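Local coordinates for alkaline phosphatase D (Bacillus subtilis, PDB 2YEQ), which hydrolyses phosphate esters, acting as an alkaline phosphatase and phosphodiesterase with iron and calcium in its active site, at residues A1-S6 / T94-S99; L25-A30 / Y90-G95; P8-V13 / P31-G36. One frame throughout, in Å; residues are numbered along the deposited sequence.

The chain starts with residues 1-6, one half of contact 1. Residues 8-13 follow and form one half of contact 3. Next come 25-30, for contact 2, and 31-36, which return to 8-13 and close contact 3. Residues 90-95 then close contact 2, and 94-99 close contact 1. Contact 1 therefore spans the longest loop, and contact 3 lies wholly within it. Contacts 2 and 3 cross, because their segments alternate. Contacts 1 and 2 share T94 and G95. The three contacts tie the N-terminal tail and its turns to strands 23-28 and 87-94, which lie in different sheets. Hydrogen bonds from T10 OG1 to A30 O and from T27 OG1 to G12 O join contacts 2 and 3.

Contact 1 of 3, residues A1-S6 / T94-S99; sequences APNFSS and TGHELS. With PE5 (3,6,9,12,15,18,21,24-octaoxahexacosan-1-ol), chain Y.
The ring of F4 meets T94 and E97, with its direction at about a right angle to the T94 side chain. Its CG lies anti to the carbonyl carbon (chi1 -64°); this, with chi2 at 82°, brings the CD1-CE1 side to the second segment. At the far end, CE1 of F4 is 3.7 Å from CG2 of T94, and CZ touches the same methyl. Nearer the backbone, CD1 of F4 lies 3.7 Å from CG of E97. The E97 and F4 side chains slide past each other in opposite directions, and the carboxylate stands nearly perpendicular to the ring. Only the aliphatic part of E97 meets the ring. One ring face is taken by a bound polyether chain, PE5, whose O1 lies over the rim. With F4 cut back to an alanine, the T94 methyl and CG of E97 would probably lose their apolar partner, and a gap would be likely to open beside the polyether.

Residues T94 to E97 form a type II' turn, closed by T94 N to E97 O (2.9 Å) and E97 N to T94 O (2.8 Å). This is a two-residue beta hairpin joining strands 87-94 and 97-105 of the N-terminal domain. The N-terminal tail lies across its tip. G95 sits at the turn, where its positive phi suits a glycine. The absence of a CB at G95 leaves room for O of P2. CA of G95 makes a CH...O contact with O of P2 at 3.6 Å. A water donates to O of P2 (water O to P2 O 2.7 Å) and accepts from N of H96.

P2 also comes obliquely to T94, with its CG 3.7 Å from OG1 of T94. That hydroxyl is hydrogen-bonded to O of P45. V44, from strand 44-51, touches both P2 and T94.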
ATOM      1  N   ALA A   1      14.597  12.517 -32.406  1.00 64.63           N
ATOM      2  CA  ALA A   1      16.032  12.569 -32.029  1.00 53.57           C
ATOM      3  C   ALA A   1      16.228  13.458 -30.817  1.00 51.98           C
ATOM      4  O   ALA A   1      17.025  14.405 -30.878  1.00 49.92           O
ATOM      5  CB  ALA A   1      16.877  13.086 -33.194  1.00 59.38           C
ATOM      6  N   PRO A   2      15.518  13.171 -29.720  1.00 39.22           N
ATOM      7  CA  PRO A   2      15.790  13.909 -28.485  1.00 36.70           C
ATOM      8  C   PRO A   2      17.174  13.564 -27.957  1.00 34.89           C
ATOM      9  O   PRO A   2      17.600  12.402 -28.039  1.00 37.33           O
ATOM     10  CB  PRO A   2      14.694  13.434 -27.526  1.00 36.83           C
ATOM     11  CG  PRO A   2      14.275  12.108 -28.054  1.00 35.45           C
ATOM     12  CD  PRO A   2      14.372  12.253 -29.547  1.00 37.80           C
ATOM     13  N   ASN A   3      17.882  14.574 -27.469  1.00 32.63           N
ATOM     14  CA  ASN A   3      19.174  14.381 -26.845  1.00 32.90           C
ATOM     15  C   ASN A   3      19.103  14.985 -25.462  1.00 29.28           C
ATOM     16  O   ASN A   3      18.393  15.954 -25.234  1.00 34.33           O
ATOM     17  CB  ASN A   3      20.294  14.993 -27.698  1.00 36.86           C
ATOM     18  CG  ASN A   3      20.262  14.481 -29.152  1.00 41.71           C
ATOM     19  OD1 ASN A   3      19.916  15.225 -30.070  1.00 50.55           O
ATOM     20  ND2 ASN A   3      20.572  13.202 -29.351  1.00 37.59           N
ATOM     21  N   PHE A   4      19.821  14.372 -24.536  1.00 25.47           N
ATOM     22  CA  PHE A   4      19.749  14.724 -23.139  1.00 21.95           C
ATOM     23  C   PHE A   4      21.105  15.086 -22.621  1.00 20.83           C
ATOM     24  O   PHE A   4      22.113  14.513 -23.063  1.00 21.66           O
ATOM     25  CB  PHE A   4      19.238  13.522 -22.358  1.00 21.69           C
ATOM     26  CG  PHE A   4      17.848  13.134 -22.731  1.00 21.37           C
ATOM     27  CD1 PHE A   4      17.620  12.353 -23.839  1.00 21.67           C
ATOM     28  CD2 PHE A   4      16.769  13.600 -21.994  1.00 22.06           C
ATOM     29  CE1 PHE A   4      16.334  12.010 -24.198  1.00 24.76           C
ATOM     30  CE2 PHE A   4      15.470  13.271 -22.350  1.00 22.63           C
ATOM     31  CZ  PHE A   4      15.244  12.475 -23.428  1.00 21.53           C
ATOM     32  N   SER A   5      21.131  16.010 -21.674  1.00 20.83           N
ATOM     33  CA  SER A   5      22.349  16.410 -21.006  1.00 24.37           C
ATOM     34  C   SER A   5      22.593  15.520 -19.776  1.00 25.70           C
ATOM     35  O   SER A   5      23.685  15.502 -19.202  1.00 26.16           O
ATOM     36  CB  SER A   5      22.273  17.900 -20.634  1.00 25.63           C
ATOM     37  OG  SER A   5      21.140  18.148 -19.853  1.00 33.24           O
ATOM     38  N   SER A   6      21.581  14.755 -19.386  1.00 23.05           N
ATOM     39  CA  SER A   6      21.735  13.812 -18.288  1.00 24.98           C
ATOM     40  C   SER A   6      20.809  12.624 -18.507  1.00 23.53           C
ATOM     41  O   SER A   6      19.818  12.729 -19.220  1.00 21.69           O
ATOM     42  CB  SER A   6      21.432  14.504 -16.961  1.00 27.78           C
ATOM     43  OG  SER A   6      22.081  13.808 -15.933  1.00 37.45           O
ATOM     44  N   THR A  94      14.555   6.392 -25.589  1.00 22.50           N
ATOM     45  CA  THR A  94      14.223   7.736 -26.034  1.00 23.02           C
ATOM     46  C   THR A  94      15.488   8.340 -26.624  1.00 22.16           C
ATOM     47  O   THR A  94      16.510   8.432 -25.957  1.00 21.95           O
ATOM     48  CB  THR A  94      13.568   8.587 -24.905  1.00 21.60           C
ATOM     49  OG1 THR A  94      13.069   9.806 -25.458  1.00 24.90           O
ATOM     50  CG2 THR A  94      14.521   8.855 -23.733  1.00 21.21           C
ATOM     51  N   GLY A  95      15.401   8.718 -27.894  1.00 25.37           N
ATOM     52  CA  GLY A  95      16.571   9.052 -28.686  1.00 26.30           C
ATOM     53  C   GLY A  95      17.454   7.825 -28.681  1.00 25.68           C
ATOM     54  O   GLY A  95      17.033   6.725 -29.062  1.00 27.69           O
ATOM     55  N   HIS A  96      18.656   7.995 -28.170  1.00 25.85           N
ATOM     56  CA  HIS A  96      19.605   6.907 -28.042  1.00 25.70           C
ATOM     57  C   HIS A  96      19.653   6.354 -26.610  1.00 26.72           C
ATOM     58  O   HIS A  96      20.381   5.397 -26.347  1.00 25.61           O
ATOM     59  CB  HIS A  96      20.996   7.392 -28.482  1.00 27.70           C
ATOM     60  CG  HIS A  96      21.004   8.023 -29.840  1.00 29.68           C
ATOM     61  ND1 HIS A  96      21.233   7.302 -30.993  1.00 31.84           N
ATOM     62  CD2 HIS A  96      20.762   9.298 -30.229  1.00 31.56           C
ATOM     63  CE1 HIS A  96      21.157   8.116 -32.035  1.00 32.69           C
ATOM     64  NE2 HIS A  96      20.861   9.328 -31.599  1.00 35.71           N
ATOM     65  N   GLU A  97      18.906   6.963 -25.689  1.00 24.18           N
ATOM     66  CA  GLU A  97      18.978   6.591 -24.266  1.00 23.26           C
ATOM     67  C   GLU A  97      18.134   5.343 -23.991  1.00 24.83           C
ATOM     68  O   GLU A  97      17.010   5.243 -24.476  1.00 23.58           O
ATOM     69  CB  GLU A  97      18.513   7.740 -23.361  1.00 24.01           C
ATOM     70  CG  GLU A  97      19.265   9.062 -23.539  1.00 25.11           C
ATOM     71  CD  GLU A  97      20.664   9.051 -22.955  1.00 26.62           C
ATOM     72  OE1 GLU A  97      20.953   8.206 -22.061  1.00 27.39           O
ATOM     73  OE2 GLU A  97      21.475   9.908 -23.399  1.00 28.93           O
ATOM     74  N   LEU A  98      18.688   4.399 -23.231  1.00 24.60           N
ATOM     75  CA  LEU A  98      17.988   3.154 -22.883  1.00 24.48           C
ATOM     76  C   LEU A  98      17.664   3.098 -21.394  1.00 21.44           C
ATOM     77  O   LEU A  98      18.496   3.410 -20.560  1.00 19.20           O
ATOM     78  CB  LEU A  98      18.847   1.942 -23.212  1.00 27.34           C
ATOM     79  CG  LEU A  98      18.967   1.515 -24.660  1.00 34.60           C
ATOM     80  CD1 LEU A  98      20.005   0.374 -24.743  1.00 33.24           C
ATOM     81  CD2 LEU A  98      17.609   1.061 -25.194  1.00 36.39           C
ATOM     82  N   SER A  99      16.442   2.692 -21.071  1.00 19.85           N
ATOM     83  CA  SER A  99      16.040   2.490 -19.679  1.00 19.20           C
ATOM     84  C   SER A  99      16.659   1.218 -19.108  1.00 20.49           C
ATOM     85  O   SER A  99      17.091   0.328 -19.854  1.00 21.08           O
ATOM     86  CB  SER A  99      14.511   2.394 -19.577  1.00 19.27           C
ATOM     87  OG  SER A  99      14.006   1.137 -20.044  1.00 20.29           O
TER
HETATM   88  C50 PE5 Y 557      14.656  16.498 -26.148  1.00 42.99           C
HETATM   89  O1  PE5 Y 557      14.880  16.440 -24.729  1.00 46.15           O
HETATM   90  C1  PE5 Y 557      15.789  17.453 -24.259  1.00 48.31           C
HETATM   91  C2  PE5 Y 557      16.210  17.206 -22.805  1.00 55.10           C
HETATM   92  O2  PE5 Y 557      17.428  17.888 -22.424  1.00 58.43           O
HETATM   93  C3  PE5 Y 557      17.715  17.829 -21.014  1.00 47.34           C
HETATM   94  C4  PE5 Y 557      18.254  16.477 -20.592  1.00 31.41           C
HETATM   95  O   HOH W   1      19.465  10.544 -27.441  1.00 34.41           O

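Contact 2 of 3, residues L25-A30 / Y90-G95; sequences LWTRLA and YRFKTG. With PE5 (3,6,9,12,15,18,21,24-octaoxahexacosan-1-ol), chain P.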
ATOM      1  N   LEU A  25       3.083  -0.788 -18.526  1.00 19.64           N
ATOM      2  CA  LEU A  25       4.496  -0.447 -18.413  1.00 19.31           C
ATOM      3  C   LEU A  25       4.611   1.044 -18.130  1.00 18.27           C
ATOM      4  O   LEU A  25       3.931   1.843 -18.761  1.00 21.00           O
ATOM      5  CB  LEU A  25       5.229  -0.782 -19.715  1.00 21.32           C
ATOM      6  CG  LEU A  25       4.982  -2.158 -20.349  1.00 22.81           C
ATOM      7  CD1 LEU A  25       5.790  -2.285 -21.660  1.00 24.35           C
ATOM      8  CD2 LEU A  25       5.340  -3.282 -19.375  1.00 21.67           C
ATOM      9  N   TRP A  26       5.506   1.414 -17.222  1.00 17.09           N
ATOM     10  CA  TRP A  26       5.650   2.779 -16.779  1.00 18.37           C
ATOM     11  C   TRP A  26       7.105   3.222 -16.822  1.00 17.99           C
ATOM     12  O   TRP A  26       8.020   2.459 -16.494  1.00 17.32           O
ATOM     13  CB  TRP A  26       5.129   2.930 -15.337  1.00 17.91           C
ATOM     14  CG  TRP A  26       5.334   4.301 -14.754  1.00 17.04           C
ATOM     15  CD1 TRP A  26       4.449   5.342 -14.781  1.00 15.74           C
ATOM     16  CD2 TRP A  26       6.501   4.787 -14.068  1.00 17.06           C
ATOM     17  NE1 TRP A  26       4.999   6.443 -14.170  1.00 16.97           N
ATOM     18  CE2 TRP A  26       6.254   6.135 -13.728  1.00 15.78           C
ATOM     19  CE3 TRP A  26       7.740   4.219 -13.721  1.00 16.84           C
ATOM     20  CZ2 TRP A  26       7.176   6.915 -13.050  1.00 16.80           C
ATOM     21  CZ3 TRP A  26       8.674   5.021 -13.069  1.00 15.96           C
ATOM     22  CH2 TRP A  26       8.376   6.353 -12.731  1.00 17.14           C
ATOM     23  N   THR A  27       7.304   4.473 -17.217  1.00 17.27           N
ATOM     24  CA  THR A  27       8.507   5.182 -16.854  1.00 17.00           C
ATOM     25  C   THR A  27       8.201   6.679 -16.866  1.00 17.11           C
ATOM     26  O   THR A  27       7.053   7.080 -17.089  1.00 18.00           O
ATOM     27  CB  THR A  27       9.690   4.820 -17.772  1.00 17.75           C
ATOM     28  OG1 THR A  27      10.895   5.289 -17.160  1.00 17.77           O
ATOM     29  CG2 THR A  27       9.507   5.390 -19.199  1.00 16.44           C
ATOM     30  N   ARG A  28       9.222   7.476 -16.602  1.00 16.65           N
ATOM     31  CA  ARG A  28       9.119   8.920 -16.620  1.00 18.56           C
ATOM     32  C   ARG A  28      10.478   9.468 -17.050  1.00 19.09           C
ATOM     33  O   ARG A  28      11.545   9.022 -16.545  1.00 19.62           O
ATOM     34  CB  ARG A  28       8.751   9.477 -15.241  1.00 19.66           C
ATOM     35  CG  ARG A  28       8.703  11.046 -15.214  1.00 19.38           C
ATOM     36  CD  ARG A  28       8.188  11.647 -13.929  1.00 19.84           C
ATOM     37  NE  ARG A  28       8.459  13.079 -14.002  1.00 19.41           N
ATOM     38  CZ  ARG A  28       8.752  13.887 -12.999  1.00 20.68           C
ATOM     39  NH1 ARG A  28       8.750  13.478 -11.743  1.00 19.02           N
ATOM     40  NH2 ARG A  28       9.028  15.166 -13.279  1.00 21.68           N
ATOM     41  N   LEU A  29      10.445  10.448 -17.948  1.00 18.55           N
ATOM     42  CA  LEU A  29      11.655  11.196 -18.332  1.00 17.85           C
ATOM     43  C   LEU A  29      11.871  12.352 -17.369  1.00 19.96           C
ATOM     44  O   LEU A  29      11.094  13.311 -17.368  1.00 21.49           O
ATOM     45  CB  LEU A  29      11.541  11.728 -19.757  1.00 17.39           C
ATOM     46  CG  LEU A  29      11.091  10.714 -20.798  1.00 19.63           C
ATOM     47  CD1 LEU A  29      11.048  11.352 -22.213  1.00 19.79           C
ATOM     48  CD2 LEU A  29      12.025   9.496 -20.757  1.00 18.53           C
ATOM     49  N   ALA A  30      12.926  12.247 -16.553  1.00 19.48           N
ATOM     50  CA  ALA A  30      13.225  13.205 -15.501  1.00 21.20           C
ATOM     51  C   ALA A  30      14.744  13.339 -15.252  1.00 21.89           C
ATOM     52  O   ALA A  30      15.229  13.004 -14.169  1.00 23.45           O
ATOM     53  CB  ALA A  30      12.500  12.781 -14.197  1.00 20.42           C
ATOM     54  N   TYR A  90      10.842  -5.936 -20.404  1.00 21.16           N
ATOM     55  CA  TYR A  90      10.472  -4.719 -21.100  1.00 20.12           C
ATOM     56  C   TYR A  90      11.528  -3.652 -20.911  1.00 19.81           C
ATOM     57  O   TYR A  90      12.282  -3.672 -19.937  1.00 22.40           O
ATOM     58  CB  TYR A  90       9.073  -4.237 -20.650  1.00 20.58           C
ATOM     59  CG  TYR A  90       9.015  -3.803 -19.197  1.00 19.34           C
ATOM     60  CD1 TYR A  90       8.776  -4.725 -18.191  1.00 18.41           C
ATOM     61  CD2 TYR A  90       9.189  -2.459 -18.837  1.00 18.17           C
ATOM     62  CE1 TYR A  90       8.735  -4.337 -16.873  1.00 20.59           C
ATOM     63  CE2 TYR A  90       9.144  -2.066 -17.519  1.00 18.87           C
ATOM     64  CZ  TYR A  90       8.917  -2.990 -16.542  1.00 17.66           C
ATOM     65  OH  TYR A  90       8.905  -2.619 -15.231  1.00 17.53           O
ATOM     66  N   ARG A  91      11.584  -2.714 -21.858  1.00 21.95           N
ATOM     67  CA  ARG A  91      12.470  -1.557 -21.739  1.00 22.56           C
ATOM     68  C   ARG A  91      11.998  -0.444 -22.644  1.00 21.26           C
ATOM     69  O   ARG A  91      11.200  -0.664 -23.558  1.00 22.04           O
ATOM     70  CB  ARG A  91      13.917  -1.926 -22.082  1.00 23.72           C
ATOM     71  CG  ARG A  91      14.091  -2.196 -23.533  1.00 30.34           C
ATOM     72  CD  ARG A  91      15.541  -2.471 -23.904  1.00 34.06           C
ATOM     73  NE  ARG A  91      15.584  -2.942 -25.283  1.00 38.44           N
ATOM     74  CZ  ARG A  91      16.669  -3.418 -25.880  1.00 40.18           C
ATOM     75  NH1 ARG A  91      17.816  -3.514 -25.216  1.00 34.59           N
ATOM     76  NH2 ARG A  91      16.591  -3.821 -27.142  1.00 43.08           N
ATOM     77  N   PHE A  92      12.504   0.749 -22.363  1.00 22.01           N
ATOM     78  CA  PHE A  92      12.165   1.940 -23.113  1.00 22.32           C
ATOM     79  C   PHE A  92      13.423   2.507 -23.746  1.00 21.48           C
ATOM     80  O   PHE A  92      14.523   2.325 -23.230  1.00 22.85           O
ATOM     81  CB  PHE A  92      11.578   3.013 -22.186  1.00 21.45           C
ATOM     82  CG  PHE A  92      10.318   2.603 -21.482  1.00 19.52           C
ATOM     83  CD1 PHE A  92       9.078   2.827 -22.063  1.00 20.60           C
ATOM     84  CD2 PHE A  92      10.370   2.011 -20.235  1.00 20.85           C
ATOM     85  CE1 PHE A  92       7.915   2.479 -21.404  1.00 20.43           C
ATOM     86  CE2 PHE A  92       9.191   1.641 -19.563  1.00 19.38           C
ATOM     87  CZ  PHE A  92       7.972   1.882 -20.155  1.00 19.37           C
ATOM     88  N   LYS A  93      13.233   3.268 -24.816  1.00 23.17           N
ATOM     89  CA  LYS A  93      14.317   3.982 -25.484  1.00 26.01           C
ATOM     90  C   LYS A  93      13.790   5.350 -25.887  1.00 24.27           C
ATOM     91  O   LYS A  93      12.700   5.446 -26.441  1.00 25.75           O
ATOM     92  CB  LYS A  93      14.752   3.206 -26.720  1.00 27.20           C
ATOM     93  CG  LYS A  93      15.968   3.723 -27.427  1.00 35.59           C
ATOM     94  CD  LYS A  93      16.047   3.104 -28.839  1.00 41.86           C
ATOM     95  CE  LYS A  93      17.458   3.126 -29.425  1.00 47.46           C
ATOM     96  NZ  LYS A  93      17.611   2.132 -30.534  1.00 51.86           N
ATOM     97  N   THR A  94      14.555   6.392 -25.589  1.00 22.50           N
ATOM     98  CA  THR A  94      14.223   7.736 -26.034  1.00 23.02           C
ATOM     99  C   THR A  94      15.488   8.340 -26.624  1.00 22.16           C
ATOM    100  O   THR A  94      16.510   8.432 -25.957  1.00 21.95           O
ATOM    101  CB  THR A  94      13.568   8.587 -24.905  1.00 21.60           C
ATOM    102  OG1 THR A  94      13.069   9.806 -25.458  1.00 24.90           O
ATOM    103  CG2 THR A  94      14.521   8.855 -23.733  1.00 21.21           C
ATOM    104  N   GLY A  95      15.401   8.718 -27.894  1.00 25.37           N
ATOM    105  CA  GLY A  95      16.571   9.052 -28.686  1.00 26.30           C
ATOM    106  C   GLY A  95      17.454   7.825 -28.681  1.00 25.68           C
ATOM    107  O   GLY A  95      17.033   6.725 -29.062  1.00 27.69           O
TER
HETATM  108  C50 PE5 P 546      19.505  -5.163 -28.519  1.00 49.45           C
HETATM  109  O1  PE5 P 546      19.933  -4.915 -27.178  1.00 59.78           O
HETATM  110  C1  PE5 P 546      19.708  -6.019 -26.288  1.00 53.38           C
HETATM  111  C2  PE5 P 546      20.291  -5.728 -24.902  1.00 53.25           C
HETATM  112  O2  PE5 P 546      19.280  -5.813 -23.882  1.00 54.37           O
HETATM  113  C3  PE5 P 546      19.731  -5.553 -22.534  1.00 47.81           C
HETATM  114  C4  PE5 P 546      19.660  -4.064 -22.140  1.00 45.15           C
HETATM  115  O3  PE5 P 546      18.673  -3.306 -22.847  1.00 53.02           O
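L25 reaches across to F92 and Y90, and its atoms can be taken in order. CB lies 3.8 Å from CZ of F92, at the end of that ring. CG stands anti to the carbonyl carbon (chi1 -47°), which carries the branch past F92 toward Y90. Of the two methyls, CD1 packs on CB of Y90 at 4.0 Å. CD2 lies over the Y90 ring, 3.7 Å from its CG. This is a CH-pi contact, displaced toward the rim of the ring near CB. The L25 and Y90 side chains run past each other in opposite directions.

Strands 25-28 and 90-94 belong to different sheets. They face each other as in a beta sandwich, which agrees with the E-set relationship of this N-terminal domain. Their axes come within 8.5 Å, and their directions differ by 36°. L25, T27, Y90, F92 and T94 start their side chains toward the other strand.

The next pair along is T27 and F92. CG2 of T27 sits above the middle of the F92 ring, 3.6 Å from the centroid and 8° off the normal. This CH-pi contact presses a methyl squarely on one face. The T27 hydroxyl turns elsewhere and bonds to O of G12. The backbone also takes part, since O of W26 lies 3.4 Å from CE2 of F92.

Just past the end of strand 25-28, CD2 of L29 meets CG2 of T94 at 3.9 Å, their side chains crossing at a slant. F9 packs against T27, L29 and T94. R91 turns the other way from its strand. Its NH2 forms a salt bridge with E49, and NH1 hydrogen-bonds O1 of a second polyether.

Contact 3 of 3, residues P8-V13 / P31-G36; sequences PFTLGV and PDPLNG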
ATOM      1  N   PRO A   8      17.990  10.205 -18.590  1.00 18.32           N
ATOM      2  CA  PRO A   8      16.609  10.632 -18.285  1.00 20.37           C
ATOM      3  C   PRO A   8      15.802   9.689 -17.379  1.00 20.13           C
ATOM      4  O   PRO A   8      14.821  10.117 -16.737  1.00 21.29           O
ATOM      5  CB  PRO A   8      15.974  10.775 -19.656  1.00 18.67           C
ATOM      6  CG  PRO A   8      16.768   9.888 -20.559  1.00 19.43           C
ATOM      7  CD  PRO A   8      18.162   9.911 -20.029  1.00 19.03           C
ATOM      8  N   PHE A   9      16.196   8.424 -17.297  1.00 21.58           N
ATOM      9  CA  PHE A   9      15.383   7.435 -16.578  1.00 20.42           C
ATOM     10  C   PHE A   9      15.830   7.327 -15.114  1.00 21.15           C
ATOM     11  O   PHE A   9      16.104   6.241 -14.620  1.00 19.61           O
ATOM     12  CB  PHE A   9      15.454   6.071 -17.271  1.00 20.60           C
ATOM     13  CG  PHE A   9      14.979   6.077 -18.707  1.00 21.67           C
ATOM     14  CD1 PHE A   9      13.625   6.139 -19.010  1.00 22.18           C
ATOM     15  CD2 PHE A   9      15.882   5.990 -19.751  1.00 23.78           C
ATOM     16  CE1 PHE A   9      13.184   6.130 -20.307  1.00 21.70           C
ATOM     17  CE2 PHE A   9      15.440   5.978 -21.087  1.00 22.60           C
ATOM     18  CZ  PHE A   9      14.100   6.033 -21.358  1.00 23.72           C
ATOM     19  N   THR A  10      15.894   8.467 -14.434  1.00 19.34           N
ATOM     20  CA  THR A  10      16.385   8.562 -13.064  1.00 19.49           C
ATOM     21  C   THR A  10      15.420   7.908 -12.067  1.00 18.65           C
ATOM     22  O   THR A  10      15.797   7.644 -10.927  1.00 19.97           O
ATOM     23  CB  THR A  10      16.526  10.053 -12.664  1.00 19.94           C
ATOM     24  OG1 THR A  10      15.253  10.705 -12.897  1.00 20.05           O
ATOM     25  CG2 THR A  10      17.650  10.763 -13.509  1.00 17.60           C
ATOM     26  N   LEU A  11      14.169   7.708 -12.471  1.00 18.68           N
ATOM     27  CA  LEU A  11      13.161   7.073 -11.597  1.00 19.45           C
ATOM     28  C   LEU A  11      12.920   5.629 -11.989  1.00 19.84           C
ATOM     29  O   LEU A  11      11.973   4.986 -11.501  1.00 18.74           O
ATOM     30  CB  LEU A  11      11.843   7.841 -11.652  1.00 19.19           C
ATOM     31  CG  LEU A  11      12.018   9.325 -11.315  1.00 18.54           C
ATOM     32  CD1 LEU A  11      10.650   9.979 -11.225  1.00 19.87           C
ATOM     33  CD2 LEU A  11      12.807   9.543 -10.051  1.00 17.71           C
ATOM     34  N   GLY A  12      13.770   5.127 -12.884  1.00 20.86           N
ATOM     35  CA  GLY A  12      13.692   3.740 -13.328  1.00 19.01           C
ATOM     36  C   GLY A  12      12.464   3.431 -14.146  1.00 18.83           C
ATOM     37  O   GLY A  12      11.941   4.270 -14.896  1.00 20.37           O
ATOM     38  N   VAL A  13      12.005   2.191 -14.007  1.00 18.08           N
ATOM     39  CA  VAL A  13      10.864   1.688 -14.719  1.00 17.10           C
ATOM     40  C   VAL A  13       9.951   0.924 -13.759  1.00 16.44           C
ATOM     41  O   VAL A  13      10.320   0.654 -12.608  1.00 20.00           O
ATOM     42  CB  VAL A  13      11.289   0.764 -15.898  1.00 17.30           C
ATOM     43  CG1 VAL A  13      12.217   1.518 -16.904  1.00 16.30           C
ATOM     44  CG2 VAL A  13      11.955  -0.552 -15.380  1.00 15.33           C
ATOM     45  N   PRO A  31      15.497  13.822 -16.247  1.00 23.74           N
ATOM     46  CA  PRO A  31      16.957  14.025 -16.079  1.00 25.17           C
ATOM     47  C   PRO A  31      17.402  14.873 -14.875  1.00 25.72           C
ATOM     48  O   PRO A  31      18.494  14.650 -14.390  1.00 25.29           O
ATOM     49  CB  PRO A  31      17.393  14.656 -17.410  1.00 26.58           C
ATOM     50  CG  PRO A  31      16.102  15.142 -18.071  1.00 27.75           C
ATOM     51  CD  PRO A  31      15.033  14.211 -17.590  1.00 23.71           C
ATOM     52  N   ASP A  32      16.558  15.789 -14.378  1.00 29.30           N
ATOM     53  CA  ASP A  32      16.785  16.549 -13.097  1.00 28.52           C
ATOM     54  C   ASP A  32      15.558  16.395 -12.157  1.00 29.11           C
ATOM     55  O   ASP A  32      14.719  17.309 -12.076  1.00 27.27           O
ATOM     56  CB  ASP A  32      16.989  18.035 -13.446  1.00 30.53           C
ATOM     57  CG  ASP A  32      17.440  18.890 -12.270  1.00 33.18           C
ATOM     58  OD1 ASP A  32      17.506  18.415 -11.119  1.00 31.67           O
ATOM     59  OD2 ASP A  32      17.741  20.082 -12.531  1.00 36.68           O
ATOM     60  N   PRO A  33      15.460  15.267 -11.442  1.00 25.12           N
ATOM     61  CA  PRO A  33      14.163  14.808 -10.934  1.00 25.52           C
ATOM     62  C   PRO A  33      13.574  15.585  -9.757  1.00 23.92           C
ATOM     63  O   PRO A  33      12.364  15.741  -9.679  1.00 25.49           O
ATOM     64  CB  PRO A  33      14.443  13.342 -10.538  1.00 26.65           C
ATOM     65  CG  PRO A  33      15.934  13.284 -10.310  1.00 27.90           C
ATOM     66  CD  PRO A  33      16.499  14.225 -11.305  1.00 25.50           C
ATOM     67  N   LEU A  34      14.405  16.070  -8.854  1.00 26.15           N
ATOM     68  CA  LEU A  34      13.902  16.830  -7.703  1.00 28.00           C
ATOM     69  C   LEU A  34      13.611  18.317  -8.017  1.00 28.90           C
ATOM     70  O   LEU A  34      13.033  19.023  -7.183  1.00 29.08           O
ATOM     71  CB  LEU A  34      14.870  16.687  -6.525  1.00 29.73           C
ATOM     72  CG  LEU A  34      14.551  15.474  -5.627  1.00 35.26           C
ATOM     73  CD1 LEU A  34      14.457  14.184  -6.433  1.00 32.26           C
ATOM     74  CD2 LEU A  34      15.585  15.353  -4.502  1.00 34.82           C
ATOM     75  N   ASN A  35      14.010  18.788  -9.199  1.00 26.08           N
ATOM     76  CA  ASN A  35      13.738  20.169  -9.626  1.00 27.13           C
ATOM     77  C   ASN A  35      12.747  20.221 -10.787  1.00 25.78           C
ATOM     78  O   ASN A  35      12.884  21.011 -11.718  1.00 27.55           O
ATOM     79  CB  ASN A  35      15.052  20.872 -10.016  1.00 29.90           C
ATOM     80  CG  ASN A  35      16.039  20.932  -8.877  1.00 31.01           C
ATOM     81  OD1 ASN A  35      17.162  20.421  -8.977  1.00 36.39           O
ATOM     82  ND2 ASN A  35      15.630  21.531  -7.785  1.00 28.27           N
ATOM     83  N   GLY A  36      11.741  19.362 -10.739  1.00 25.18           N
ATOM     84  CA  GLY A  36      10.678  19.390 -11.711  1.00 22.73           C
ATOM     85  C   GLY A  36      10.892  18.504 -12.916  1.00 22.90           C
ATOM     86  O   GLY A  36      10.014  18.390 -13.762  1.00 23.81           O
TER
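T10 and P33 form the tighter part of this contact. OG1 of T10 lies 3.6 Å from CB of P33, and CG of the same proline is almost as near. CB of T10 adds a third touch on CG of P33. With chi1 at 54°, OG1 faces P33 and O of A30, while CG2 lies beside the backbone N, 4.1 Å from O of P31. The backbones run close together at P8 and P31, yet the two rings touch lightly, with CB of P8 4.1 Å from CD of P31.

L11 is the loose member. Its CD2 comes only within 4.2 Å of CB of P33. P8 and L11 lie on the buried side. T10, P31 and P33 are partly open to solvent, and a bound polyether touches P31.

F9 centres an inverse gamma turn, and a type I turn from F9 to G12 leads toward strand 13-16. The second segment belongs to the loop that follows strand 23-28. The contact thus joins two loops at one end of the N-terminal domain.

The proline nitrogens carry no hydrogen to donate. The fit between the loops rests on van der Waals packing, and the hydroxyl of T10 is satisfied by O of A30, the residue before P31.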